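Local coordinates for protein sulfatase (PDB 6USS) that probably acts as a calcium-dependent arylsulfatase of a gut bacterium, cleaving sulfate esters, and is held here as a catalytic-site mutant, at residues Q274-K279 with A287-I292; V264-D269 with P330-G335; V231-T236 with M295-G300. The protein carries 1 engineered substitution. One frame throughout, in Å; residues are numbered along the deposited sequence.

Along the chain, 231-236 comes first, at the start of helix 231-247, followed by the loop segment 264-269 beyond strand 253-258 and the short helix segment 274-279. The first loop to close is the shortest: interaction 1 brings 274-279 onto 287-292 of helix 283-308. Further along that helix, 295-300 returns to 231-236 in interaction 3; much later, 330-335 reaches back to 264-269 in interaction 2. Interaction 1 thus nests within both longer loops, whereas interactions 2 and 3 cross. Helix 283-308 ties them together, carrying one side of interactions 1 and 3 and, through A287 and L291, touching I266 of interaction 2.

Interaction 1: residues Q274-K279 with A287-I292; sequences QKYIDK and AYAALI
Y276 and A289 join two consecutive helices, the short 273-279 and the long 283-308, across a short connection, so this is a local helix-helix contact within the sulfatase fold. The methyl of A289 sits squarely over the ring of Y276 in a CH-pi contact: CB of A289 is 3.4 Å from the ring centroid of Y276 and only 5° from the ring normal. CB is therefore almost equally far from all six ring carbons, the nearest being CD1 of Y276 at 3.5 Å. In Y276, chi1 (-68°) carries the ring toward helix 283-308 and chi2 (-74°) turns its face to A289. A290 adds a looser touch, CD2 of Y276 lying 4.5 Å from CB of A290. The hydroxyl ties the same two residues by a second route: a water donates to Y276 OH at 2.7 Å and to A289 O at 2.8 Å, while OH is also hydrogen-bonded to E293, one turn further along the long helix. The methyl bears on the ring face, while E293 and the water hold its hydroxyl end. E293 also forms a salt bridge with K275, whose ammonium makes another with E65. The Y276 side chain packs on A286 and on the E65 loop, and I292, farther along helix 283-308, touches T66 just ahead of helix 67-74.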
# COMPACT_ATOMS: atom_id res chain seq x y z
N GLN A 274 -20.29 -13.75 -31.67
CA GLN A 274 -20.94 -14.17 -32.90
C GLN A 274 -19.94 -14.68 -33.93
O GLN A 274 -20.27 -15.57 -34.73
CB GLN A 274 -21.77 -13.03 -33.49
CG GLN A 274 -22.70 -13.45 -34.63
CD GLN A 274 -23.63 -14.58 -34.23
OE1 GLN A 274 -24.30 -14.52 -33.19
NE2 GLN A 274 -23.67 -15.63 -35.04
N LYS A 275 -18.72 -14.14 -33.93
CA LYS A 275 -17.72 -14.62 -34.87
C LYS A 275 -17.49 -16.13 -34.71
O LYS A 275 -17.42 -16.86 -35.70
CB LYS A 275 -16.42 -13.84 -34.71
CG LYS A 275 -15.28 -14.38 -35.60
CD LYS A 275 -13.98 -13.60 -35.40
CE LYS A 275 -13.50 -13.63 -33.96
NZ LYS A 275 -12.16 -12.98 -33.84
N TYR A 276 -17.40 -16.61 -33.47
CA TYR A 276 -17.16 -18.03 -33.26
C TYR A 276 -18.39 -18.86 -33.57
O TYR A 276 -18.27 -20.00 -34.06
CB TYR A 276 -16.66 -18.28 -31.83
CG TYR A 276 -15.30 -17.69 -31.62
CD1 TYR A 276 -14.18 -18.31 -32.16
CD2 TYR A 276 -15.12 -16.50 -30.91
CE1 TYR A 276 -12.92 -17.78 -31.99
CE2 TYR A 276 -13.84 -15.95 -30.73
CZ TYR A 276 -12.75 -16.60 -31.28
OH TYR A 276 -11.47 -16.10 -31.14
N ILE A 277 -19.58 -18.33 -33.29
CA ILE A 277 -20.80 -19.00 -33.71
C ILE A 277 -20.81 -19.17 -35.22
O ILE A 277 -21.27 -20.19 -35.75
CB ILE A 277 -22.04 -18.22 -33.22
CG1 ILE A 277 -22.12 -18.20 -31.69
CG2 ILE A 277 -23.31 -18.84 -33.75
CD1 ILE A 277 -22.59 -19.52 -31.08
N ASP A 278 -20.25 -18.18 -35.94
CA ASP A 278 -20.16 -18.28 -37.40
C ASP A 278 -19.07 -19.25 -37.83
O ASP A 278 -19.17 -19.84 -38.91
CB ASP A 278 -19.92 -16.90 -38.00
CG ASP A 278 -21.11 -15.96 -37.80
OD1 ASP A 278 -22.27 -16.43 -37.82
OD2 ASP A 278 -20.87 -14.74 -37.62
N LYS A 279 -18.02 -19.41 -37.03
CA LYS A 279 -17.00 -20.42 -37.30
C LYS A 279 -17.54 -21.84 -37.15
O LYS A 279 -16.90 -22.79 -37.61
CB LYS A 279 -15.82 -20.25 -36.34
CG LYS A 279 -14.56 -19.60 -36.90
CD LYS A 279 -13.55 -19.42 -35.77
CE LYS A 279 -12.20 -18.97 -36.28
NZ LYS A 279 -11.19 -19.02 -35.19
N ALA A 287 -18.60 -18.95 -26.43
CA ALA A 287 -18.36 -18.06 -25.30
C ALA A 287 -16.96 -18.28 -24.71
O ALA A 287 -16.29 -17.32 -24.31
CB ALA A 287 -19.43 -18.24 -24.23
N TYR A 288 -16.50 -19.53 -24.63
CA TYR A 288 -15.15 -19.77 -24.14
C TYR A 288 -14.12 -19.11 -25.06
O TYR A 288 -13.26 -18.34 -24.60
CB TYR A 288 -14.87 -21.27 -24.00
CG TYR A 288 -13.75 -21.64 -23.03
CD1 TYR A 288 -13.86 -21.39 -21.66
CD2 TYR A 288 -12.59 -22.26 -23.48
CE1 TYR A 288 -12.84 -21.73 -20.77
CE2 TYR A 288 -11.56 -22.61 -22.60
CZ TYR A 288 -11.69 -22.34 -21.24
OH TYR A 288 -10.68 -22.68 -20.38
N ALA A 289 -14.22 -19.38 -26.36
CA ALA A 289 -13.32 -18.77 -27.34
C ALA A 289 -13.29 -17.25 -27.21
O ALA A 289 -12.24 -16.62 -27.35
CB ALA A 289 -13.73 -19.17 -28.75
N ALA A 290 -14.46 -16.65 -26.94
CA ALA A 290 -14.54 -15.20 -26.82
C ALA A 290 -13.84 -14.71 -25.55
O ALA A 290 -13.19 -13.65 -25.58
CB ALA A 290 -16.00 -14.77 -26.86
N LEU A 291 -13.92 -15.46 -24.45
CA LEU A 291 -13.14 -15.12 -23.26
C LEU A 291 -11.64 -15.17 -23.57
O LEU A 291 -10.89 -14.28 -23.16
CB LEU A 291 -13.45 -16.06 -22.11
CG LEU A 291 -14.80 -15.89 -21.43
CD1 LEU A 291 -14.83 -16.57 -20.03
CD2 LEU A 291 -15.14 -14.42 -21.36
N ILE A 292 -11.22 -16.20 -24.30
CA ILE A 292 -9.81 -16.37 -24.64
C ILE A 292 -9.32 -15.20 -25.47
O ILE A 292 -8.21 -14.69 -25.27
CB ILE A 292 -9.60 -17.72 -25.36
CG1 ILE A 292 -9.65 -18.88 -24.35
CG2 ILE A 292 -8.31 -17.73 -26.15
CD1 ILE A 292 -9.88 -20.24 -24.99
O HOH W 1 -10.28 -17.53 -29.12

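Interaction 2: residues V264-D269 with P330-G335; sequences VPIDKD and PGWRDG
W332 lays one indole face against V264, P265 and I266, and nearly the whole contact rests on this ring. Its CG stands anti to the carbonyl carbon (chi1 -71°), sending the indole out toward the other loop. Over the five-membered ring comes a methyl of V264, CG1 lying 3.8 Å from that ring's centroid in W332 and 17° off the normal, a CH-pi contact. At the far end of the six-membered ring, CB of P265 meets CH2 of W332 at 3.5 Å. Beside the proline, over the same face, the backbone N of I266 comes down on the six-membered ring, 3.4 Å from CZ3 of W332, while CG1 of I266 reaches CE3 of W332 at 3.8 Å. The segment 264-269 that lies against the indole bends sharply: the peptide before P265 is cis, and I266 is the centre of an inverse gamma turn, its D267 N to P265 O bond being weak. In the fold, the two loops follow strands 253-258 and 315-321, which flank strand 35-41 in parallel, so both loops leave the C-terminal ends of these strands, the end at which the calcium ligands D42, D43, D322 and N323 lie. The V264 side chain is about 6 Å from that of D43 and also packs on L326. After the tryptophan, R333 turns instead to helix 283-308, its NE in a salt bridge with E285 and its guanidinium in a cation-pi contact with Y288. D334 continues along that helix's start, its backbone N bonded to E285 and its carboxylate to T282.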
# COMPACT_ATOMS: atom_id res chain seq x y z
N VAL A 264 -15.08 -19.12 -14.59
CA VAL A 264 -16.54 -19.18 -14.72
C VAL A 264 -17.15 -18.04 -13.90
O VAL A 264 -16.48 -17.51 -13.00
CB VAL A 264 -17.10 -20.55 -14.30
CG1 VAL A 264 -16.63 -21.63 -15.28
CG2 VAL A 264 -16.77 -20.89 -12.82
N PRO A 265 -18.39 -17.61 -14.19
CA PRO A 265 -19.26 -18.11 -15.28
C PRO A 265 -18.79 -17.58 -16.63
O PRO A 265 -18.24 -16.48 -16.69
CB PRO A 265 -20.62 -17.54 -14.91
CG PRO A 265 -20.29 -16.24 -14.26
CD PRO A 265 -19.02 -16.48 -13.48
N ILE A 266 -19.03 -18.33 -17.70
CA ILE A 266 -18.50 -17.97 -19.03
C ILE A 266 -19.53 -17.04 -19.67
O ILE A 266 -20.34 -17.43 -20.50
CB ILE A 266 -18.21 -19.21 -19.88
CG1 ILE A 266 -17.41 -20.25 -19.08
CG2 ILE A 266 -17.48 -18.82 -21.17
CD1 ILE A 266 -16.09 -19.73 -18.50
N ASP A 267 -19.47 -15.76 -19.28
CA ASP A 267 -20.34 -14.75 -19.88
C ASP A 267 -19.94 -14.49 -21.33
O ASP A 267 -18.78 -14.65 -21.71
CB ASP A 267 -20.28 -13.44 -19.10
CG ASP A 267 -20.99 -13.52 -17.75
OD1 ASP A 267 -21.99 -14.25 -17.63
OD2 ASP A 267 -20.53 -12.85 -16.79
N LYS A 268 -20.91 -14.08 -22.14
CA LYS A 268 -20.65 -13.82 -23.55
C LYS A 268 -20.08 -12.42 -23.73
O LYS A 268 -20.63 -11.43 -23.24
CB LYS A 268 -21.93 -13.95 -24.38
CG LYS A 268 -22.33 -15.39 -24.67
CD LYS A 268 -23.84 -15.55 -24.67
CE LYS A 268 -24.24 -16.98 -24.37
NZ LYS A 268 -24.66 -17.63 -25.64
N ASP A 269 -18.97 -12.34 -24.45
CA ASP A 269 -18.37 -11.08 -24.86
C ASP A 269 -18.84 -10.80 -26.28
O ASP A 269 -18.36 -11.42 -27.24
CB ASP A 269 -16.85 -11.15 -24.76
CG ASP A 269 -16.17 -9.79 -24.94
OD1 ASP A 269 -16.80 -8.85 -25.48
OD2 ASP A 269 -15.00 -9.67 -24.54
N PRO A 330 -20.07 -30.12 -17.60
CA PRO A 330 -20.67 -30.09 -18.95
C PRO A 330 -21.59 -28.91 -19.17
O PRO A 330 -21.88 -28.57 -20.32
CB PRO A 330 -21.43 -31.42 -19.03
CG PRO A 330 -21.06 -32.20 -17.78
CD PRO A 330 -20.63 -31.20 -16.77
N GLY A 331 -22.09 -28.28 -18.11
CA GLY A 331 -22.85 -27.05 -18.26
C GLY A 331 -22.04 -25.85 -18.72
O GLY A 331 -22.63 -24.83 -19.10
N TRP A 332 -20.71 -25.93 -18.71
CA TRP A 332 -19.91 -24.84 -19.24
C TRP A 332 -19.16 -25.20 -20.52
O TRP A 332 -18.87 -24.30 -21.31
CB TRP A 332 -18.91 -24.34 -18.20
CG TRP A 332 -19.55 -23.59 -17.08
CD1 TRP A 332 -19.46 -23.87 -15.74
CD2 TRP A 332 -20.37 -22.41 -17.18
NE1 TRP A 332 -20.17 -22.94 -15.01
CE2 TRP A 332 -20.74 -22.04 -15.87
CE3 TRP A 332 -20.82 -21.63 -18.26
CZ2 TRP A 332 -21.55 -20.92 -15.60
CZ3 TRP A 332 -21.62 -20.52 -17.99
CH2 TRP A 332 -21.98 -20.18 -16.67
N ARG A 333 -18.86 -26.48 -20.74
CA ARG A 333 -18.05 -26.87 -21.89
C ARG A 333 -18.69 -28.03 -22.62
O ARG A 333 -19.26 -28.94 -22.00
CB ARG A 333 -16.62 -27.26 -21.47
CG ARG A 333 -15.89 -26.23 -20.59
CD ARG A 333 -15.58 -24.95 -21.36
NE ARG A 333 -14.86 -25.21 -22.60
CZ ARG A 333 -13.56 -25.48 -22.69
NH1 ARG A 333 -12.79 -25.52 -21.60
NH2 ARG A 333 -13.02 -25.70 -23.88
N ASP A 334 -18.61 -27.99 -23.95
CA ASP A 334 -18.98 -29.10 -24.81
C ASP A 334 -17.73 -29.91 -25.14
O ASP A 334 -16.62 -29.58 -24.71
CB ASP A 334 -19.70 -28.62 -26.07
CG ASP A 334 -21.13 -28.17 -25.80
OD1 ASP A 334 -21.86 -28.85 -25.04
OD2 ASP A 334 -21.55 -27.12 -26.35
N GLY A 335 -17.92 -30.98 -25.91
CA GLY A 335 -16.89 -31.97 -26.13
C GLY A 335 -16.86 -33.03 -25.04
O GLY A 335 -17.43 -32.88 -23.96

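Interaction 3: residues V231-T236 with M295-G300; sequences VSEALT and MDKSLG
The carboxylate of E233 is the flat group here, and K297 meets it on the syn side of OE1, tilted 28° out of the carboxylate plane: NZ of K297 lies 2.7 Å from OE1 of E233 in a salt bridge. The lysine runs extended until a bend at its last torsion (chi4 -60°), which swings the ammonium onto the oxygen. R271 also binds OE1, and D301 forms a further salt bridge with the lysine ammonium, so the pair belongs to a wider charged network. Deeper in the interface two hydroxyls are hydrogen-bonded, OG of S298 lying 2.7 Å from OG1 of T236. OG1 of T236 in turn donates to its own helix, to O of S232 at 2.7 Å, nearly in line with that carbonyl. The same O accepts the backbone N of T236, and S298 OG is also bonded to H259, just past strand 253-258. The axes of segments 231-236 and 295-300 approach to 9.3 Å and run nearly parallel (15°), with S232, T236 and S298 between them. Behind this pair, M295, S298 and L299 pack on F39 of strand 35-41, while M295 and L299 also meet M69 of helix 67-74.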
# COMPACT_ATOMS: atom_id res chain seq x y z
N VAL A 231 -15.19 -6.95 -18.36
CA VAL A 231 -14.30 -6.69 -17.22
C VAL A 231 -12.83 -6.77 -17.62
O VAL A 231 -12.00 -5.99 -17.12
CB VAL A 231 -14.62 -7.63 -16.03
CG1 VAL A 231 -14.16 -9.04 -16.28
CG2 VAL A 231 -13.95 -7.09 -14.77
N SER A 232 -12.48 -7.69 -18.53
CA SER A 232 -11.12 -7.77 -19.05
C SER A 232 -10.71 -6.48 -19.75
O SER A 232 -9.52 -6.14 -19.75
CB SER A 232 -10.98 -8.95 -20.02
OG SER A 232 -11.65 -10.09 -19.52
N GLU A 233 -11.67 -5.80 -20.37
CA GLU A 233 -11.40 -4.50 -20.98
C GLU A 233 -11.19 -3.44 -19.90
O GLU A 233 -10.22 -2.67 -19.94
CB GLU A 233 -12.54 -4.10 -21.92
CG GLU A 233 -12.34 -2.80 -22.72
CD GLU A 233 -11.06 -2.80 -23.57
OE1 GLU A 233 -10.65 -3.87 -24.08
OE2 GLU A 233 -10.46 -1.72 -23.75
N ALA A 234 -12.08 -3.42 -18.90
CA ALA A 234 -11.94 -2.48 -17.79
C ALA A 234 -10.59 -2.65 -17.10
O ALA A 234 -9.92 -1.66 -16.78
CB ALA A 234 -13.06 -2.69 -16.77
N LEU A 235 -10.18 -3.89 -16.87
CA LEU A 235 -8.90 -4.13 -16.22
C LEU A 235 -7.75 -3.59 -17.05
O LEU A 235 -6.81 -2.99 -16.51
CB LEU A 235 -8.72 -5.63 -15.95
CG LEU A 235 -9.67 -6.24 -14.91
CD1 LEU A 235 -9.37 -7.72 -14.68
CD2 LEU A 235 -9.58 -5.44 -13.61
N THR A 236 -7.81 -3.78 -18.37
CA THR A 236 -6.75 -3.28 -19.24
C THR A 236 -6.68 -1.75 -19.23
O THR A 236 -5.59 -1.18 -19.18
CB THR A 236 -6.95 -3.81 -20.67
OG1 THR A 236 -7.18 -5.22 -20.62
CG2 THR A 236 -5.73 -3.52 -21.50
N MET A 295 -9.00 -11.87 -23.40
CA MET A 295 -7.74 -11.94 -22.68
C MET A 295 -6.59 -11.54 -23.60
O MET A 295 -5.75 -10.71 -23.24
CB MET A 295 -7.53 -13.35 -22.12
CG MET A 295 -6.14 -13.58 -21.52
SD MET A 295 -4.92 -14.12 -22.74
CE MET A 295 -5.56 -15.72 -23.20
N ASP A 296 -6.55 -12.13 -24.79
CA ASP A 296 -5.46 -11.86 -25.73
C ASP A 296 -5.48 -10.41 -26.21
O ASP A 296 -4.41 -9.84 -26.50
CB ASP A 296 -5.55 -12.82 -26.91
CG ASP A 296 -4.35 -12.71 -27.84
OD1 ASP A 296 -3.30 -13.37 -27.57
OD2 ASP A 296 -4.44 -11.98 -28.85
N LYS A 297 -6.66 -9.79 -26.31
CA LYS A 297 -6.72 -8.38 -26.67
C LYS A 297 -6.07 -7.53 -25.60
O LYS A 297 -5.39 -6.54 -25.90
CB LYS A 297 -8.17 -7.94 -26.88
CG LYS A 297 -8.34 -6.45 -27.14
CD LYS A 297 -9.82 -6.05 -27.10
CE LYS A 297 -10.04 -4.57 -27.42
NZ LYS A 297 -9.37 -3.64 -26.48
N SER A 298 -6.28 -7.91 -24.33
CA SER A 298 -5.61 -7.21 -23.24
C SER A 298 -4.09 -7.31 -23.37
O SER A 298 -3.37 -6.31 -23.21
CB SER A 298 -6.11 -7.79 -21.91
OG SER A 298 -5.38 -7.27 -20.80
N LEU A 299 -3.57 -8.51 -23.67
CA LEU A 299 -2.13 -8.69 -23.84
C LEU A 299 -1.62 -7.79 -24.96
O LEU A 299 -0.60 -7.11 -24.81
CB LEU A 299 -1.80 -10.14 -24.14
CG LEU A 299 -0.31 -10.46 -24.41
CD1 LEU A 299 0.52 -10.45 -23.13
CD2 LEU A 299 -0.17 -11.78 -25.12
N GLY A 300 -2.31 -7.79 -26.09
CA GLY A 300 -1.94 -6.89 -27.17
C GLY A 300 -1.95 -5.43 -26.76
O GLY A 300 -1.06 -4.67 -27.13